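Local atomic coordinates of dicer Related Helicase (Caenorhabditis elegans, PDB entry 6M6Q), a protein that probably hydrolyses ATP as an RNA-binding, RIG-I-like helicase linked to RNA interference, represented here by its N-terminal domain. Residues T166-F171 with H286-Y291; R189-A194 with A306-L310. All blocks are in the same frame, centred on the assembly; numbering follows the deposited sequence.

Contact 1: T166-F171 with H286-Y291; sequences TFKNKF and HEEWYY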
loop_
_atom_site.group_PDB
_atom_site.type_symbol
_atom_site.label_atom_id
_atom_site.label_comp_id
_atom_site.label_asym_id
_atom_site.label_seq_id
_atom_site.Cartn_x
_atom_site.Cartn_y
_atom_site.Cartn_z
ATOM N N THR B 166 18.746 15.872 0.092
ATOM C CA THR B 166 17.537 16.093 -0.758
ATOM C C THR B 166 16.680 14.810 -0.777
ATOM O O THR B 166 15.487 14.901 -0.529
ATOM C CB THR B 166 17.914 16.536 -2.179
ATOM O OG1 THR B 166 18.959 17.504 -2.109
ATOM C CG2 THR B 166 16.737 17.094 -2.946
ATOM N N PHE B 167 17.314 13.660 -1.007
ATOM C CA PHE B 167 16.699 12.308 -1.047
ATOM C C PHE B 167 15.927 12.046 0.250
ATOM O O PHE B 167 14.734 11.707 0.176
ATOM C CB PHE B 167 17.787 11.262 -1.257
ATOM C CG PHE B 167 17.308 9.867 -1.525
ATOM C CD1 PHE B 167 17.099 8.978 -0.485
ATOM C CD2 PHE B 167 17.194 9.401 -2.827
ATOM C CE1 PHE B 167 16.746 7.663 -0.743
ATOM C CE2 PHE B 167 16.843 8.086 -3.084
ATOM C CZ PHE B 167 16.612 7.223 -2.041
ATOM N N LYS B 168 16.579 12.228 1.401
ATOM C CA LYS B 168 15.968 12.002 2.744
ATOM C C LYS B 168 14.768 12.936 2.929
ATOM O O LYS B 168 13.782 12.497 3.516
ATOM C CB LYS B 168 16.988 12.233 3.861
ATOM C CG LYS B 168 17.924 11.063 4.115
ATOM C CD LYS B 168 19.055 11.375 5.087
ATOM C CE LYS B 168 20.001 10.206 5.292
ATOM N NZ LYS B 168 21.295 10.645 5.865
ATOM N N ASN B 169 14.866 14.165 2.417
ATOM C CA ASN B 169 13.891 15.260 2.652
ATOM C C ASN B 169 12.655 15.074 1.768
ATOM O O ASN B 169 11.550 15.281 2.275
ATOM C CB ASN B 169 14.512 16.641 2.419
ATOM C CG ASN B 169 15.355 17.139 3.583
ATOM O OD1 ASN B 169 16.063 18.132 3.445
ATOM N ND2 ASN B 169 15.301 16.456 4.726
ATOM N N LYS B 170 12.814 14.683 0.509
ATOM C CA LYS B 170 11.674 14.690 -0.451
ATOM C C LYS B 170 11.020 13.303 -0.538
ATOM O O LYS B 170 9.851 13.257 -0.919
ATOM C CB LYS B 170 12.116 15.181 -1.827
ATOM C CG LYS B 170 12.854 16.514 -1.831
ATOM C CD LYS B 170 12.087 17.636 -2.466
ATOM C CE LYS B 170 12.195 18.937 -1.703
ATOM N NZ LYS B 170 10.968 19.753 -1.863
ATOM N N PHE B 171 11.735 12.224 -0.209
ATOM C CA PHE B 171 11.269 10.831 -0.453
ATOM C C PHE B 171 10.783 10.166 0.845
ATOM O O PHE B 171 10.254 9.052 0.770
ATOM C CB PHE B 171 12.372 9.994 -1.098
ATOM C CG PHE B 171 12.600 10.256 -2.561
ATOM C CD1 PHE B 171 11.572 10.137 -3.478
ATOM C CD2 PHE B 171 13.872 10.517 -3.033
ATOM C CE1 PHE B 171 11.805 10.324 -4.832
ATOM C CE2 PHE B 171 14.102 10.701 -4.387
ATOM C CZ PHE B 171 13.068 10.604 -5.282
ATOM N N HIS B 286 20.865 22.884 -6.840
ATOM C CA HIS B 286 21.237 21.603 -6.166
ATOM C C HIS B 286 20.059 20.601 -6.162
ATOM O O HIS B 286 20.312 19.398 -5.944
ATOM C CB HIS B 286 21.742 21.878 -4.743
ATOM C CG HIS B 286 20.818 22.724 -3.932
ATOM N ND1 HIS B 286 20.629 24.070 -4.193
ATOM C CD2 HIS B 286 20.003 22.416 -2.899
ATOM C CE1 HIS B 286 19.739 24.551 -3.354
ATOM N NE2 HIS B 286 19.348 23.556 -2.543
ATOM N N GLU B 287 18.825 21.074 -6.363
ATOM C CA GLU B 287 17.609 20.217 -6.403
ATOM C C GLU B 287 17.053 20.149 -7.837
ATOM O O GLU B 287 15.903 19.709 -7.991
ATOM C CB GLU B 287 16.552 20.749 -5.435
ATOM C CG GLU B 287 17.005 20.789 -3.988
ATOM C CD GLU B 287 15.967 21.317 -3.007
ATOM O OE1 GLU B 287 15.277 22.306 -3.347
ATOM O OE2 GLU B 287 15.852 20.739 -1.897
ATOM N N GLU B 288 17.873 20.481 -8.846
ATOM C CA GLU B 288 17.509 20.460 -10.293
ATOM C C GLU B 288 17.120 19.039 -10.696
ATOM O O GLU B 288 16.186 18.903 -11.522
ATOM C CB GLU B 288 18.684 20.930 -11.153
ATOM C CG GLU B 288 18.280 21.771 -12.344
ATOM C CD GLU B 288 19.373 22.696 -12.864
ATOM O OE1 GLU B 288 20.362 22.188 -13.450
ATOM O OE2 GLU B 288 19.242 23.922 -12.674
ATOM N N TRP B 289 17.817 18.028 -10.141
ATOM C CA TRP B 289 17.570 16.595 -10.443
ATOM C C TRP B 289 16.173 16.192 -9.961
ATOM O O TRP B 289 15.481 15.452 -10.712
ATOM C CB TRP B 289 18.664 15.692 -9.866
ATOM C CG TRP B 289 18.732 15.599 -8.374
ATOM C CD1 TRP B 289 19.636 16.219 -7.567
ATOM C CD2 TRP B 289 17.977 14.717 -7.521
ATOM N NE1 TRP B 289 19.478 15.814 -6.268
ATOM C CE2 TRP B 289 18.458 14.904 -6.208
ATOM C CE3 TRP B 289 16.937 13.803 -7.729
ATOM C CZ2 TRP B 289 17.926 14.221 -5.116
ATOM C CZ3 TRP B 289 16.415 13.127 -6.649
ATOM C CH2 TRP B 289 16.899 13.342 -5.361
ATOM N N TYR B 290 15.764 16.674 -8.780
ATOM C CA TYR B 290 14.459 16.352 -8.150
ATOM C C TYR B 290 13.331 16.962 -8.985
ATOM O O TYR B 290 12.379 16.238 -9.309
ATOM C CB TYR B 290 14.420 16.803 -6.685
ATOM C CG TYR B 290 13.052 16.704 -6.057
ATOM C CD1 TYR B 290 12.270 17.835 -5.854
ATOM C CD2 TYR B 290 12.472 15.473 -5.824
ATOM C CE1 TYR B 290 10.986 17.745 -5.344
ATOM C CE2 TYR B 290 11.190 15.365 -5.310
ATOM C CZ TYR B 290 10.445 16.505 -5.065
ATOM O OH TYR B 290 9.178 16.407 -4.563
ATOM N N TYR B 291 13.442 18.244 -9.346
ATOM C CA TYR B 291 12.422 18.960 -10.154
ATOM C C TYR B 291 12.453 18.406 -11.585
ATOM O O TYR B 291 11.403 18.386 -12.226
ATOM C CB TYR B 291 12.616 20.481 -10.055
ATOM C CG TYR B 291 12.410 21.034 -8.665
ATOM C CD1 TYR B 291 11.259 20.742 -7.948
ATOM C CD2 TYR B 291 13.375 21.814 -8.040
ATOM C CE1 TYR B 291 11.072 21.202 -6.652
ATOM C CE2 TYR B 291 13.204 22.280 -6.742
ATOM C CZ TYR B 291 12.048 21.969 -6.044
ATOM O OH TYR B 291 11.853 22.428 -4.771
#
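The carbonyl oxygen of T166 is gripped within its own helix by K170 N at 2.9 Å and, weakly, by N169 N, which keeps T166 and K170 one turn apart on the side that meets E287, W289 and Y290. This is helix packing in an all-helical domain: the C-terminal part of helix 162-171 lies against the start of helix 288-295, with E287 at the N-cap position. T166 suits the place because its two branches divide the work. OG1, beside the backbone N (chi1 -43°), bonds back to L162 O, which leaves CG2 anti to that N and 3.8 Å from E287 CG. CZ2 of W289 approaches T166 CB at 3.7 Å. At the next atom of the same six-membered ring, F171 CE2 lies 4.0 Å from W289 CH2, near the indole plane, and the ring of F275 meets the indole edge-to-face. Farther out, K170 lies across one face of Y290, its CB 3.6 Å from CE2 of Y290; the still closer approach of its CD is doubtful. A long, flexible lysine can both cover a ring and carry its charge outward: K170 NZ ends 5.0 Å from OE2 of E287, oppositely charged but not in contact.

Contact 2: R189-A194 with A306-L310; sequences RVAGAA and ALYFL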
loop_
_atom_site.group_PDB
_atom_site.type_symbol
_atom_site.label_atom_id
_atom_site.label_comp_id
_atom_site.label_asym_id
_atom_site.label_seq_id
_atom_site.Cartn_x
_atom_site.Cartn_y
_atom_site.Cartn_z
ATOM N N ARG B 189 6.017 3.793 -1.923
ATOM C CA ARG B 189 4.793 4.125 -2.707
ATOM C C ARG B 189 5.175 4.715 -4.069
ATOM O O ARG B 189 4.578 4.297 -5.075
ATOM C CB ARG B 189 3.887 5.095 -1.948
ATOM C CG ARG B 189 3.213 4.472 -0.733
ATOM C CD ARG B 189 2.382 5.459 0.070
ATOM N NE ARG B 189 2.405 5.125 1.485
ATOM C CZ ARG B 189 2.981 5.852 2.432
ATOM N NH1 ARG B 189 2.965 5.426 3.683
ATOM N NH2 ARG B 189 3.576 6.996 2.134
ATOM N N VAL B 190 6.089 5.676 -4.101
ATOM C CA VAL B 190 6.410 6.430 -5.344
ATOM C C VAL B 190 7.136 5.484 -6.314
ATOM O O VAL B 190 6.666 5.353 -7.447
ATOM C CB VAL B 190 7.217 7.712 -5.062
ATOM C CG1 VAL B 190 7.372 8.558 -6.319
ATOM C CG2 VAL B 190 6.586 8.541 -3.961
ATOM N N ALA B 191 8.194 4.810 -5.848
ATOM C CA ALA B 191 9.028 3.861 -6.626
ATOM C C ALA B 191 8.164 2.720 -7.178
ATOM O O ALA B 191 8.402 2.284 -8.312
ATOM C CB ALA B 191 10.124 3.325 -5.747
ATOM N N GLY B 192 7.199 2.256 -6.393
ATOM C CA GLY B 192 6.301 1.147 -6.757
ATOM C C GLY B 192 5.283 1.542 -7.817
ATOM O O GLY B 192 4.931 0.675 -8.630
ATOM N N ALA B 193 4.788 2.780 -7.781
ATOM C CA ALA B 193 3.738 3.299 -8.691
ATOM C C ALA B 193 4.365 3.826 -9.991
ATOM O O ALA B 193 3.671 3.823 -11.022
ATOM C CB ALA B 193 2.942 4.373 -8.002
ATOM N N ALA B 194 5.615 4.279 -9.941
ATOM C CA ALA B 194 6.307 4.927 -11.077
ATOM C C ALA B 194 6.497 3.932 -12.228
ATOM O O ALA B 194 6.618 2.714 -11.967
ATOM C CB ALA B 194 7.627 5.499 -10.628
ATOM N N ALA B 306 1.560 8.635 -9.466
ATOM C CA ALA B 306 2.734 8.317 -8.626
ATOM C C ALA B 306 3.261 9.590 -7.953
ATOM O O ALA B 306 3.755 9.487 -6.828
ATOM C CB ALA B 306 3.788 7.664 -9.461
ATOM N N LEU B 307 3.151 10.743 -8.626
ATOM C CA LEU B 307 3.602 12.067 -8.104
ATOM C C LEU B 307 2.749 12.468 -6.895
ATOM O O LEU B 307 3.307 13.107 -5.994
ATOM C CB LEU B 307 3.510 13.142 -9.199
ATOM C CG LEU B 307 4.691 13.243 -10.169
ATOM C CD1 LEU B 307 4.427 14.300 -11.230
ATOM C CD2 LEU B 307 5.990 13.547 -9.440
ATOM N N TYR B 308 1.451 12.147 -6.883
ATOM C CA TYR B 308 0.510 12.560 -5.797
ATOM C C TYR B 308 0.861 11.820 -4.496
ATOM O O TYR B 308 0.526 12.348 -3.414
ATOM C CB TYR B 308 -0.961 12.371 -6.200
ATOM C CG TYR B 308 -1.466 13.396 -7.188
ATOM C CD1 TYR B 308 -1.412 13.149 -8.549
ATOM C CD2 TYR B 308 -1.905 14.646 -6.779
ATOM C CE1 TYR B 308 -1.806 14.099 -9.479
ATOM C CE2 TYR B 308 -2.318 15.607 -7.695
ATOM C CZ TYR B 308 -2.269 15.332 -9.054
ATOM O OH TYR B 308 -2.658 16.260 -9.978
ATOM N N PHE B 309 1.580 10.690 -4.583
ATOM C CA PHE B 309 2.170 9.980 -3.410
ATOM C C PHE B 309 3.368 10.764 -2.872
ATOM O O PHE B 309 3.518 10.846 -1.649
ATOM C CB PHE B 309 2.662 8.581 -3.779
ATOM C CG PHE B 309 1.588 7.567 -4.071
ATOM C CD1 PHE B 309 1.174 6.673 -3.094
ATOM C CD2 PHE B 309 1.030 7.465 -5.339
ATOM C CE1 PHE B 309 0.207 5.721 -3.370
ATOM C CE2 PHE B 309 0.046 6.524 -5.606
ATOM C CZ PHE B 309 -0.356 5.651 -4.625
ATOM N N LEU B 310 4.226 11.238 -3.778
ATOM C CA LEU B 310 5.474 11.981 -3.472
ATOM C C LEU B 310 5.147 13.311 -2.768
ATOM O O LEU B 310 5.801 13.609 -1.746
ATOM C CB LEU B 310 6.230 12.223 -4.779
ATOM C CG LEU B 310 7.613 12.845 -4.617
ATOM C CD1 LEU B 310 8.584 11.839 -4.012
ATOM C CD2 LEU B 310 8.131 13.386 -5.945
#
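V190 packs against L310 and A306 on the tight side of two helices, 186-193 and 301-310, whose segments run nearly antiparallel at 172° with their axes 8.3 Å apart. So close an approach suits small residues: A193 CB faces A306 CB at 3.7 Å, and a methyl is all that either alanine brings between the backbones. The CB of A306 also rests 3.9 Å from the backbone N of A194, where the first helix ends. V190 supplies a branched apolar wedge. With CG1 anti to the backbone N (chi1 -172°), CG1 reaches O of A306 while CG2 turns to L310, 3.8 Å from its CB, and also touches CB of F309. V190, A194, A306 and L310 are buried here, and helix 262-271 backs them through T265 and F269, which touch A194.

The other side is more open to solvent, R189 and F309 both being partly exposed. Here the ring of F309 lies obliquely against R189 and A193, its CE2 4.3 Å from CB of A193. The R189 chain crosses F309 at about a right angle, its CB, CG and CD passing across the CD1 corner of the ring. An arginine fits such a margin because its methylenes can cover a ring while the guanidinium leads away, here to a salt bridge between NH1 and E176. F309 also meets F309 of the second subunit, the ring planes at about 75°. With an alanine here, the R189 stem is likely to lose the ring it packs on, and the ring-to-ring meeting across the two subunits would probably be lost. Antiparallel helices joined through small and branched apolar side chains are typical of helical bundles, consistent with the CARD character of this N-terminal domain.

In the fold
Contacts 1 and 2 hold different helix pairs, yet they form one continuous packed region. Helices 288-295 and 301-310 follow each other in the chain, and the segments of the two contacts alternate along it. L310 is the bridge: its CD1 lies 3.5 Å from CD1 of F171, and its CD2 touches the hydroxyl of Y290. Contact 1, its centre about 18 Å from the centre of the chain, combines aromatic rings with a lysine and a glutamate toward its partly exposed margin. Contact 2, its centre about 12 Å from the centre of the chain, is mainly aliphatic where it is buried, and its F309 side reaches the second subunit. No other chain of the assembly touches contact 1.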